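Local coordinates for protein calcium dodecin (Mycobacterium tuberculosis, PDB 3ONR) that binds calcium ions as a hollow spherical homododecamer, holding them at the interfaces between three subunits, and may also sequester small ligands, at residues 46-49 / 53-56. The protein carries 2 engineered substitutions. Residues are numbered along the deposited sequence; the frame is centred on the assembly and turned at random.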
ATOM      1  N   MET A  46      -2.951 -20.043  -4.748  1.00 21.65           N
ATOM      2  CA  MET A  46      -3.077 -21.466  -5.057  1.00 24.23           C
ATOM      3  C   MET A  46      -1.721 -22.049  -5.435  1.00 25.79           C
ATOM      4  O   MET A  46      -0.932 -21.429  -6.166  1.00 25.91           O
ATOM      5  CB  MET A  46      -4.049 -21.718  -6.197  1.00 25.42           C
ATOM      6  CG  MET A  46      -5.426 -21.230  -5.895  1.00 29.70           C
ATOM      7  SD  MET A  46      -6.142 -20.669  -7.465  1.00 38.91           S
ATOM      8  CE  MET A  46      -6.491 -22.190  -8.144  1.00 27.19           C
ATOM      9  N   ALA A  47      -1.444 -23.236  -4.903  1.00 27.35           N
ATOM     10  CA  ALA A  47      -0.330 -24.021  -5.384  1.00 30.03           C
ATOM     11  C   ALA A  47      -0.847 -25.044  -6.357  1.00 31.51           C
ATOM     12  O   ALA A  47      -1.947 -25.593  -6.194  1.00 29.53           O
ATOM     13  CB  ALA A  47       0.371 -24.687  -4.216  1.00 33.16           C
ATOM     14  N   VAL A  48      -0.094 -25.273  -7.423  1.00 33.00           N
ATOM     15  CA  VAL A  48      -0.523 -26.191  -8.452  1.00 36.12           C
ATOM     16  C   VAL A  48       0.601 -27.238  -8.616  1.00 40.64           C
ATOM     17  O   VAL A  48       1.783 -26.866  -8.635  1.00 41.67           O
ATOM     18  CB  VAL A  48      -0.770 -25.434  -9.783  1.00 35.84           C
ATOM     19  CG1 VAL A  48      -1.737 -26.243 -10.672  1.00 37.91           C
ATOM     20  CG2 VAL A  48      -1.386 -24.074  -9.498  1.00 35.72           C
ATOM     21  N   ASP A  49       0.265 -28.530  -8.677  1.00 44.42           N
ATOM     22  CA  ASP A  49       1.302 -29.556  -8.988  1.00 48.81           C
ATOM     23  C   ASP A  49       1.281 -29.896 -10.476  1.00 51.64           C
ATOM     24  O   ASP A  49       0.449 -29.372 -11.222  1.00 50.76           O
ATOM     25  CB  ASP A  49       1.176 -30.803  -8.081  1.00 50.56           C
ATOM     26  CG  ASP A  49      -0.019 -31.697  -8.442  1.00 51.35           C
ATOM     27  OD1 ASP A  49      -0.366 -32.515  -7.576  1.00 56.80           O
ATOM     28  OD2 ASP A  49      -0.601 -31.614  -9.562  1.00 53.34           O
ATOM     29  N   LYS A  53      -3.288 -30.561  -9.896  1.00 44.43           N
ATOM     30  CA  LYS A  53      -4.051 -30.575  -8.634  1.00 42.05           C
ATOM     31  C   LYS A  53      -3.735 -29.255  -7.854  1.00 38.01           C
ATOM     32  O   LYS A  53      -2.590 -28.993  -7.547  1.00 37.45           O
ATOM     33  CB  LYS A  53      -3.702 -31.820  -7.791  1.00 44.54           C
ATOM     34  CG  LYS A  53      -3.885 -31.666  -6.241  1.00 46.48           C
ATOM     35  CD  LYS A  53      -2.990 -32.664  -5.431  1.00 53.68           C
ATOM     36  CE  LYS A  53      -3.077 -32.481  -3.901  1.00 54.72           C
ATOM     37  NZ  LYS A  53      -4.478 -32.109  -3.460  1.00 59.74           N
ATOM     38  N   ILE A  54      -4.796 -28.506  -7.544  1.00 34.16           N
ATOM     39  CA  ILE A  54      -4.796 -27.230  -6.845  1.00 31.94           C
ATOM     40  C   ILE A  54      -4.937 -27.383  -5.328  1.00 30.35           C
ATOM     41  O   ILE A  54      -5.748 -28.185  -4.808  1.00 29.20           O
ATOM     42  CB  ILE A  54      -5.969 -26.394  -7.397  1.00 30.21           C
ATOM     43  CG1 ILE A  54      -5.687 -26.092  -8.871  1.00 34.14           C
ATOM     44  CG2 ILE A  54      -6.140 -25.068  -6.677  1.00 28.44           C
ATOM     45  CD1 ILE A  54      -6.844 -25.432  -9.584  1.00 41.00           C
ATOM     46  N   THR A  55      -4.109 -26.633  -4.615  1.00 28.56           N
ATOM     47  CA  THR A  55      -4.274 -26.539  -3.203  1.00 27.72           C
ATOM     48  C   THR A  55      -4.568 -25.065  -3.017  1.00 25.42           C
ATOM     49  O   THR A  55      -3.764 -24.241  -3.437  1.00 25.86           O
ATOM     50  CB  THR A  55      -2.964 -26.947  -2.464  1.00 27.39           C
ATOM     51  OG1 THR A  55      -2.710 -28.318  -2.723  1.00 33.86           O
ATOM     52  CG2 THR A  55      -3.092 -26.726  -0.972  1.00 30.59           C
ATOM     53  N   TYR A  56      -5.677 -24.742  -2.364  1.00 23.37           N
ATOM     54  CA  TYR A  56      -5.970 -23.326  -2.001  1.00 20.81           C
ATOM     55  C   TYR A  56      -5.262 -22.977  -0.694  1.00 20.11           C
ATOM     56  O   TYR A  56      -5.293 -23.762   0.278  1.00 21.56           O
ATOM     57  CB  TYR A  56      -7.477 -23.147  -1.812  1.00 19.85           C
ATOM     58  CG  TYR A  56      -8.188 -23.488  -3.083  1.00 22.45           C
ATOM     59  CD1 TYR A  56      -8.664 -24.798  -3.321  1.00 26.00           C
ATOM     60  CD2 TYR A  56      -8.347 -22.504  -4.075  1.00 19.16           C
ATOM     61  CE1 TYR A  56      -9.304 -25.150  -4.545  1.00 27.98           C
ATOM     62  CE2 TYR A  56      -9.016 -22.857  -5.307  1.00 23.56           C
ATOM     63  CZ  TYR A  56      -9.458 -24.169  -5.497  1.00 26.31           C
ATOM     64  OH  TYR A  56     -10.032 -24.512  -6.728  1.00 26.17           O
TER
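Met46 and Tyr56, a non-hydrogen-bonded pair near the turn end of the antiparallel beta hairpin of the dodecin fold, both set CG anti to the carbonyl carbon (chi1 -60°) and leave the same face of the sheet side by side. Met46 CG lies 3.7 Å from Tyr56 CD2, and the sulfur makes an oblique Met-aromatic contact. Bends further along the thioether chain turn Met46 CE toward Ile54 CG2; the 3.2 Å between them is shorter than carbons normally approach, which leaves the exact position of CE doubtful. Ile54 CG2 also rests over one face of the Tyr56 ring, near its rim. Helix residues Ala22 and Ala23 of a second subunit pack on this apolar face, and Met46 pairs with a strand of that chain, carrying the sheet across the interface. The calcium ion lies about 8 Å from the Tyr56 side chain.

Between the strands, Ala47 and Thr55 form the hydrogen-bonded pair: Ala47 N to Thr55 O and Thr55 N to Ala47 O are both 2.9 Å. Toward the turn, Asp49 N reaches Lys53 O at 3.1 Å. The Asp49 carboxylate folds back across the hairpin, where OD2 accepts Ala51 N and, from above the carboxylate plane, Lys53 N at 2.9 Å.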